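Serine repeat antigen 5 (Plasmodium falciparum, PDB 6X42) is a papain-family pseudo-zymogen of the malaria parasite, whose peptidase activity is uncertain. Local coordinates at residues I190-A195 and D215-A220; Y160-S165 and S273-N278. All coordinates share one frame; numbering follows the deposited sequence. Where two conformers were deposited one is given.

From the N terminus, helix 53-68 comes first and later lies against both contacts. Much later, strand 160-164 opens the longer loop. Helix 172-186 leads to strand 189-193. Interaction 1 joins the end of this strand to residues 215-220 and closes a short loop of 19 residues. The chain then runs through strands 219-230, 236-243 and 255-259 before returning as strand 273-280. There interaction 2 closes a loop of 107 residues, and interaction 1 lies wholly within it. The contacts meet where strand 189-193 pairs with strand 273-280, through Ile190 O to Val275 N and Ser273 O to Tyr192 N. In the sheet the order is 160-164, 273-280, 189-193, 219-230; interactions 2 and 1 make the outer two pairings.

Interaction 1: residues I190-A195 and D215-A220; sequences IAYIKA and DTADHA. With CA (calcium ion), chain C; EDO (1,2-ethanediol), chain F.
Tyr192 lies against residues 217-220 from CB to its hydroxyl. Its CB meets Ala217 CB at 3.8 Å. Further out, CD2 comes 3.4 Å from His219 O. CE2 runs beside the backbone of His219, and CZ reaches Ala220 CB at 3.8 Å. That methyl sits over one ring face, offset toward the rim, as a CH-pi contact. The OH ends near the same methyl.

The backbones pair antiparallel at Ile193 and His219. Ile193 N gives a nearly straight bond to His219 O at 2.9 Å. Ile193 O accepts twice, from His219 N at 3.0 Å and from Asp218 N at 2.9 Å. The Asp218 bond is the straighter at hydrogen, but its donor is tilted out of the carbonyl plane. With CG between its own N and carbonyl carbon (chi1 64°), the Asp218 carboxylate turns to the other segment, where OD1 accepts Ala195 N at 2.8 Å through its syn lone pair. Asp215 binds calcium through O and OD1, with Glu166 at the same ion. His219 NE2 is hydrogen-bonded to Asn244 OD1. Asp218 and His219 both face Ile193, a classic beta bulge, just where the strand leads into the probable papain-like His-Asn site.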
ATOM      1  N   ILE A 190      -3.340  -1.699  -0.498  1.00 12.01           N
ATOM      2  CA  ILE A 190      -2.511  -1.254  -1.605  1.00 11.53           C
ATOM      3  C   ILE A 190      -3.434  -0.586  -2.611  1.00 11.92           C
ATOM      4  O   ILE A 190      -4.523  -1.105  -2.881  1.00 12.37           O
ATOM      5  CB  ILE A 190      -1.787  -2.457  -2.233  1.00 11.59           C
ATOM      6  CG1 ILE A 190      -0.959  -3.228  -1.203  1.00 13.26           C
ATOM      7  CG2 ILE A 190      -0.941  -1.982  -3.418  1.00 13.29           C
ATOM      8  CD1 ILE A 190      -0.607  -4.644  -1.674  1.00 14.18           C
ATOM      9  N   ALA A 191      -3.030   0.558  -3.154  1.00 11.34           N
ATOM     10  CA  ALA A 191      -3.819   1.221  -4.188  1.00 11.29           C
ATOM     11  C   ALA A 191      -2.928   1.573  -5.361  1.00 11.59           C
ATOM     12  O   ALA A 191      -1.757   1.931  -5.170  1.00 12.81           O
ATOM     13  CB  ALA A 191      -4.510   2.494  -3.669  1.00 12.61           C
ATOM     14  N   TYR A 192      -3.470   1.527  -6.565  1.00 11.64           N
ATOM     15  CA  TYR A 192      -2.728   1.896  -7.788  1.00 11.70           C
ATOM     16  C   TYR A 192      -3.243   3.227  -8.299  1.00 11.10           C
ATOM     17  O   TYR A 192      -4.420   3.404  -8.308  1.00 12.19           O
ATOM     18  CB  TYR A 192      -2.793   0.828  -8.881  1.00 11.94           C
ATOM     19  CG  TYR A 192      -1.523   0.022  -8.907  1.00 12.59           C
ATOM     20  CD1 TYR A 192      -1.430  -1.181  -8.235  1.00 15.12           C
ATOM     21  CD2 TYR A 192      -0.380   0.519  -9.507  1.00 13.00           C
ATOM     22  CE1 TYR A 192      -0.249  -1.898  -8.209  1.00 15.92           C
ATOM     23  CE2 TYR A 192       0.812  -0.183  -9.487  1.00 13.95           C
ATOM     24  CZ  TYR A 192       0.876  -1.401  -8.841  1.00 14.97           C
ATOM     25  OH  TYR A 192       2.042  -2.105  -8.812  1.00 17.18           O
ATOM     26  N   ILE A 193      -2.338   4.121  -8.642  1.00 11.12           N
ATOM     27  CA  ILE A 193      -2.606   5.409  -9.257  1.00 11.35           C
ATOM     28  C   ILE A 193      -1.664   5.583 -10.444  1.00 11.01           C
ATOM     29  O   ILE A 193      -0.710   4.834 -10.634  1.00 11.58           O
ATOM     30  CB  ILE A 193      -2.440   6.580  -8.259  1.00 12.31           C
ATOM     31  CG1 ILE A 193      -0.988   6.716  -7.769  1.00 12.36           C
ATOM     32  CG2 ILE A 193      -3.376   6.384  -7.071  1.00 13.49           C
ATOM     33  CD1 ILE A 193      -0.745   8.014  -6.990  1.00 14.50           C
ATOM     34  N   LYS A 194      -1.932   6.602 -11.253  1.00 12.61           N
ATOM     35  CA  LYS A 194      -0.984   7.030 -12.275  0.66 12.69           C
ATOM     36  C   LYS A 194      -0.117   8.124 -11.658  1.00 13.05           C
ATOM     37  O   LYS A 194      -0.636   9.147 -11.195  1.00 13.59           O
ATOM     38  CB  LYS A 194      -1.686   7.499 -13.553  0.66 13.93           C
ATOM     39  CG  LYS A 194      -0.779   7.385 -14.787  0.66 17.16           C
ATOM     40  CD  LYS A 194      -1.524   7.619 -16.088  0.66 18.55           C
ATOM     41  CE  LYS A 194      -0.706   7.181 -17.285  0.66 20.27           C
ATOM     42  NZ  LYS A 194      -1.441   7.477 -18.545  0.66 22.90           N
ATOM     43  N   ALA A 195       1.200   7.893 -11.631  1.00 12.98           N
ATOM     44  CA  ALA A 195       2.106   8.786 -10.908  1.00 13.78           C
ATOM     45  C   ALA A 195       1.987  10.223 -11.403  1.00 13.38           C
ATOM     46  O   ALA A 195       2.114  11.170 -10.611  1.00 14.45           O
ATOM     47  CB  ALA A 195       3.555   8.315 -11.038  1.00 15.28           C
ATOM     48  N   ASP A 215      -7.085   6.029 -17.577  1.00 15.84           N
ATOM     49  CA  ASP A 215      -7.535   4.693 -17.932  1.00 16.74           C
ATOM     50  C   ASP A 215      -6.674   3.624 -17.274  1.00 14.54           C
ATOM     51  O   ASP A 215      -7.148   2.510 -17.020  1.00 16.06           O
ATOM     52  CB  ASP A 215      -7.446   4.582 -19.455  1.00 17.66           C
ATOM     53  CG  ASP A 215      -8.264   3.471 -20.052  1.00 19.77           C
ATOM     54  OD1 ASP A 215      -9.065   2.803 -19.354  1.00 19.00           O
ATOM     55  OD2 ASP A 215      -8.122   3.338 -21.294  1.00 22.67           O
ATOM     56  N   THR A 216      -5.412   3.949 -16.986  1.00 14.11           N
ATOM     57  CA  THR A 216      -4.440   3.022 -16.449  1.00 13.73           C
ATOM     58  C   THR A 216      -3.758   3.623 -15.228  1.00 13.16           C
ATOM     59  O   THR A 216      -3.956   4.790 -14.876  1.00 13.61           O
ATOM     60  CB  THR A 216      -3.390   2.625 -17.494  1.00 15.32           C
ATOM     61  OG1 THR A 216      -2.619   3.769 -17.869  1.00 16.84           O
ATOM     62  CG2 THR A 216      -4.046   2.039 -18.734  1.00 17.57           C
ATOM     63  N   ALA A 217      -2.899   2.807 -14.614  1.00 13.09           N
ATOM     64  CA  ALA A 217      -2.106   3.194 -13.452  1.00 12.84           C
ATOM     65  C   ALA A 217      -0.702   2.646 -13.614  1.00 12.25           C
ATOM     66  O   ALA A 217      -0.459   1.768 -14.444  1.00 13.86           O
ATOM     67  CB  ALA A 217      -2.741   2.687 -12.153  1.00 13.91           C
ATOM     68  N   ASP A 218       0.233   3.158 -12.782  1.00 12.54           N
ATOM     69  CA  ASP A 218       1.627   2.746 -12.884  1.00 13.03           C
ATOM     70  C   ASP A 218       2.409   2.901 -11.593  1.00 12.90           C
ATOM     71  O   ASP A 218       3.614   2.648 -11.613  1.00 15.08           O
ATOM     72  CB  ASP A 218       2.342   3.497 -14.030  1.00 14.79           C
ATOM     73  CG  ASP A 218       2.411   5.001 -13.794  1.00 14.48           C
ATOM     74  OD1 ASP A 218       2.054   5.452 -12.678  1.00 13.82           O
ATOM     75  OD2 ASP A 218       2.831   5.725 -14.724  1.00 17.58           O
ATOM     76  N   HIS A 219       1.771   3.219 -10.463  1.00 12.06           N
ATOM     77  CA  HIS A 219       2.492   3.540  -9.241  1.00 11.98           C
ATOM     78  C   HIS A 219       1.630   3.094  -8.076  1.00 11.87           C
ATOM     79  O   HIS A 219       0.446   3.430  -8.007  1.00 11.96           O
ATOM     80  CB  HIS A 219       2.767   5.058  -9.213  1.00 12.42           C
ATOM     81  CG  HIS A 219       3.493   5.513  -7.997  1.00 12.83           C
ATOM     82  ND1 HIS A 219       4.813   5.210  -7.752  1.00 15.78           N
ATOM     83  CD2 HIS A 219       3.080   6.281  -6.965  1.00 14.02           C
ATOM     84  CE1 HIS A 219       5.158   5.732  -6.590  1.00 15.47           C
ATOM     85  NE2 HIS A 219       4.122   6.381  -6.088  1.00 13.85           N
ATOM     86  N   ALA A 220       2.231   2.328  -7.181  1.00 11.20           N
ATOM     87  CA  ALA A 220       1.536   1.789  -6.027  1.00 11.78           C
ATOM     88  C   ALA A 220       1.750   2.668  -4.799  1.00 11.33           C
ATOM     89  O   ALA A 220       2.863   3.105  -4.528  1.00 12.85           O
ATOM     90  CB  ALA A 220       2.007   0.377  -5.714  1.00 12.57           C
TER
HETATM   91 CA    CA C 902      -8.865   1.109 -17.784  1.00 17.60          CA
HETATM   92  C1  EDO F 905       6.245   5.534 -11.927  1.00 51.27           C
HETATM   93  O1  EDO F 905       5.856   4.184 -12.198  1.00 50.64           O
HETATM   94  C2  EDO F 905       7.036   6.065 -13.108  1.00 51.89           C
HETATM   95  O2  EDO F 905       8.137   5.180 -13.326  1.00 52.92           O
HETATM   96  O   HOH W   1      -3.692   6.027 -18.833  1.00 23.85           O
HETATM   97  O   HOH W   2      -7.854  -0.564 -16.428  1.00 17.16           O
HETATM   98  O   HOH W   3     -10.273  -0.403 -18.907  1.00 22.00           O

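Interaction 2: residues Y160-S165 and S273-N278; sequences YTAYES and SVVIFN
Thr161 OG1 lies beside its backbone N, anti to the carbonyl carbon (chi1 -56°), and Asn278 CG lies beside its own N (chi1 -57°), which brings the amide to the hydroxyl. Their side chains cross at about a right angle. Asn278 ND2 gives a nearly straight hydrogen bond to Thr161 OG1 at 3.1 Å. The hydroxyl oxygen lies in the plane of the amide.

From this end the strands run antiparallel in regular register. Thr161 pairs with Ile276, and Tyr163 with Val274. Each pair makes two backbone hydrogen bonds. Thr161 N reaches Ile276 O at 3.0 Å, and Val274 N reaches Tyr163 O at 2.9 Å. Between them is the non-hydrogen-bonded pair of Ala162 with Val275. Here alpha hydrogens face carbonyls, and Ala162 CA lies 3.2 Å from Val274 O.

On one face, Thr161 CB touches Ile276 CG1 at 3.9 Å. Val274 CG2 meets Tyr163 CB and approaches its ring obliquely. Helix 172-186 packs on this side through Ile178, Ile179 and Glu182. On the other face, Tyr160 CB lies at the edge of the Phe277 ring, 4.1 Å from CD1, and also touches Val275 CG1. Ala162 CB meets Val275 CG2 at 4.0 Å. Helix 99-109 reaches both Tyr160 and Phe277, and helix 53-68 also meets Phe277.

Strand 273-280 is thus flanked by strands 160-164 and 189-193. Pairing of a mid-chain strand with the C-terminal strand is consistent with the beta-rich (R) domain of the papain fold.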
ATOM      1  N   TYR A 160      -4.284 -12.917  -3.035  1.00 17.13           N
ATOM      2  CA  TYR A 160      -4.633 -11.506  -3.049  1.00 16.68           C
ATOM      3  C   TYR A 160      -6.034 -11.398  -3.615  1.00 16.56           C
ATOM      4  O   TYR A 160      -6.508 -12.293  -4.323  1.00 18.31           O
ATOM      5  CB  TYR A 160      -3.652 -10.684  -3.920  1.00 16.30           C
ATOM      6  CG  TYR A 160      -3.753 -10.959  -5.413  1.00 15.92           C
ATOM      7  CD1 TYR A 160      -4.580 -10.194  -6.217  1.00 16.92           C
ATOM      8  CD2 TYR A 160      -3.017 -11.982  -6.013  1.00 15.95           C
ATOM      9  CE1 TYR A 160      -4.691 -10.445  -7.577  1.00 17.88           C
ATOM     10  CE2 TYR A 160      -3.130 -12.240  -7.383  1.00 16.90           C
ATOM     11  CZ  TYR A 160      -3.955 -11.451  -8.157  1.00 18.21           C
ATOM     12  OH  TYR A 160      -4.085 -11.676  -9.512  1.00 19.64           O
ATOM     13  N   THR A 161      -6.669 -10.261  -3.332  1.00 15.28           N
ATOM     14  CA  THR A 161      -7.934  -9.890  -3.944  1.00 15.42           C
ATOM     15  C   THR A 161      -7.791  -8.462  -4.448  1.00 15.13           C
ATOM     16  O   THR A 161      -7.279  -7.608  -3.722  1.00 15.88           O
ATOM     17  CB  THR A 161      -9.065  -9.986  -2.921  1.00 18.10           C
ATOM     18  OG1 THR A 161      -9.091 -11.314  -2.366  1.00 21.09           O
ATOM     19  CG2 THR A 161     -10.394  -9.687  -3.579  1.00 20.91           C
ATOM     20  N   ALA A 162      -8.201  -8.220  -5.687  1.00 15.27           N
ATOM     21  CA  ALA A 162      -8.081  -6.913  -6.317  1.00 14.87           C
ATOM     22  C   ALA A 162      -9.445  -6.412  -6.764  1.00 15.93           C
ATOM     23  O   ALA A 162     -10.272  -7.193  -7.234  1.00 18.37           O
ATOM     24  CB  ALA A 162      -7.145  -6.951  -7.530  1.00 15.87           C
ATOM     25  N   TYR A 163      -9.680  -5.110  -6.618  1.00 14.73           N
ATOM     26  CA  TYR A 163     -10.907  -4.445  -7.040  1.00 15.67           C
ATOM     27  C   TYR A 163     -10.534  -3.228  -7.880  1.00 15.15           C
ATOM     28  O   TYR A 163      -9.611  -2.489  -7.527  1.00 16.32           O
ATOM     29  CB  TYR A 163     -11.707  -3.970  -5.823  1.00 16.81           C
ATOM     30  CG  TYR A 163     -12.063  -5.043  -4.823  1.00 19.32           C
ATOM     31  CD1 TYR A 163     -11.236  -5.317  -3.754  1.00 21.48           C
ATOM     32  CD2 TYR A 163     -13.234  -5.771  -4.945  1.00 23.36           C
ATOM     33  CE1 TYR A 163     -11.537  -6.287  -2.829  1.00 24.94           C
ATOM     34  CE2 TYR A 163     -13.555  -6.758  -4.019  1.00 25.45           C
ATOM     35  CZ  TYR A 163     -12.690  -7.003  -2.956  1.00 26.22           C
ATOM     36  OH  TYR A 163     -12.989  -7.968  -2.006  1.00 31.21           O
ATOM     37  N   GLU A 164     -11.263  -3.003  -8.969  1.00 14.03           N
ATOM     38  CA  GLU A 164     -10.997  -1.894  -9.887  1.00 15.27           C
ATOM     39  C   GLU A 164     -12.131  -0.884  -9.832  1.00 15.32           C
ATOM     40  O   GLU A 164     -13.300  -1.263  -9.928  1.00 16.44           O
ATOM     41  CB  GLU A 164     -10.846  -2.377 -11.324  1.00 16.75           C
ATOM     42  CG  GLU A 164      -9.651  -3.276 -11.516  1.00 18.07           C
ATOM     43  CD  GLU A 164      -9.910  -4.702 -11.112  1.00 17.89           C
ATOM     44  OE1 GLU A 164     -10.973  -5.223 -11.511  1.00 19.41           O
ATOM     45  OE2 GLU A 164      -9.044  -5.311 -10.427  1.00 17.10           O
ATOM     46  N   SER A 165     -11.793   0.400  -9.712  1.00 14.79           N
ATOM     47  CA  SER A 165     -12.846   1.406  -9.661  1.00 15.37           C
ATOM     48  C   SER A 165     -13.685   1.428 -10.942  1.00 16.86           C
ATOM     49  O   SER A 165     -14.883   1.723 -10.895  1.00 18.66           O
ATOM     50  CB  SER A 165     -12.230   2.772  -9.374  1.00 16.47           C
ATOM     51  OG  SER A 165     -11.334   3.159 -10.396  1.00 15.22           O
ATOM     52  N   SER A 273      -7.372   1.099  -8.685  1.00 12.26           N
ATOM     53  CA  SER A 273      -7.615  -0.230  -8.169  1.00 12.82           C
ATOM     54  C   SER A 273      -7.000  -0.323  -6.789  1.00 12.03           C
ATOM     55  O   SER A 273      -6.125   0.466  -6.416  1.00 12.43           O
ATOM     56  CB  SER A 273      -7.052  -1.292  -9.115  1.00 13.37           C
ATOM     57  OG  SER A 273      -5.716  -1.028  -9.481  1.00 13.73           O
ATOM     58  N   VAL A 274      -7.466  -1.319  -6.040  1.00 12.52           N
ATOM     59  CA  VAL A 274      -6.888  -1.660  -4.752  1.00 12.96           C
ATOM     60  C   VAL A 274      -6.614  -3.153  -4.698  1.00 13.07           C
ATOM     61  O   VAL A 274      -7.306  -3.952  -5.338  1.00 14.00           O
ATOM     62  CB  VAL A 274      -7.779  -1.213  -3.575  1.00 12.76           C
ATOM     63  CG1 VAL A 274      -7.937   0.312  -3.517  1.00 13.37           C
ATOM     64  CG2 VAL A 274      -9.137  -1.850  -3.603  1.00 14.97           C
ATOM     65  N   VAL A 275      -5.637  -3.520  -3.873  1.00 13.02           N
ATOM     66  CA  VAL A 275      -5.248  -4.903  -3.638  1.00 13.33           C
ATOM     67  C   VAL A 275      -5.128  -5.133  -2.139  1.00 13.39           C
ATOM     68  O   VAL A 275      -4.571  -4.300  -1.409  1.00 13.29           O
ATOM     69  CB  VAL A 275      -3.927  -5.266  -4.352  1.00 13.22           C
ATOM     70  CG1 VAL A 275      -3.533  -6.708  -4.097  1.00 14.58           C
ATOM     71  CG2 VAL A 275      -4.029  -5.008  -5.829  1.00 15.64           C
ATOM     72  N   ILE A 276      -5.638  -6.274  -1.687  1.00 13.75           N
ATOM     73  CA  ILE A 276      -5.460  -6.748  -0.320  1.00 15.26           C
ATOM     74  C   ILE A 276      -4.804  -8.123  -0.353  1.00 14.29           C
ATOM     75  O   ILE A 276      -4.998  -8.903  -1.291  1.00 16.05           O
ATOM     76  CB  ILE A 276      -6.755  -6.785   0.512  1.00 21.80           C
ATOM     77  CG1 ILE A 276      -7.753  -7.764  -0.053  1.00 25.43           C
ATOM     78  CG2 ILE A 276      -7.377  -5.403   0.569  1.00 23.51           C
ATOM     79  CD1 ILE A 276      -8.927  -8.018   0.872  1.00 27.56           C
ATOM     80  N   PHE A 277      -3.965  -8.381   0.650  1.00 14.59           N
ATOM     81  CA  PHE A 277      -3.321  -9.673   0.814  1.00 14.50           C
ATOM     82  C   PHE A 277      -4.105 -10.515   1.807  1.00 16.01           C
ATOM     83  O   PHE A 277      -4.527 -10.016   2.861  1.00 17.42           O
ATOM     84  CB  PHE A 277      -1.895  -9.495   1.299  1.00 15.29           C
ATOM     85  CG  PHE A 277      -0.939  -8.912   0.272  1.00 14.13           C
ATOM     86  CD1 PHE A 277      -1.205  -8.929  -1.092  1.00 15.36           C
ATOM     87  CD2 PHE A 277       0.273  -8.372   0.692  1.00 15.23           C
ATOM     88  CE1 PHE A 277      -0.286  -8.406  -1.994  1.00 15.58           C
ATOM     89  CE2 PHE A 277       1.194  -7.858  -0.222  1.00 14.93           C
ATOM     90  CZ  PHE A 277       0.917  -7.889  -1.552  1.00 15.74           C
ATOM     91  N   ASN A 278      -4.276 -11.789   1.479  1.00 17.18           N
ATOM     92  CA  ASN A 278      -5.003 -12.735   2.322  1.00 18.26           C
ATOM     93  C   ASN A 278      -3.978 -13.638   2.998  1.00 19.44           C
ATOM     94  O   ASN A 278      -3.439 -14.554   2.376  1.00 21.60           O
ATOM     95  CB  ASN A 278      -5.972 -13.511   1.452  1.00 19.30           C
ATOM     96  CG  ASN A 278      -6.927 -12.606   0.701  1.00 20.17           C
ATOM     97  OD1 ASN A 278      -7.498 -11.683   1.275  1.00 21.39           O
ATOM     98  ND2 ASN A 278      -7.086 -12.847  -0.589  1.00 20.95           N
TER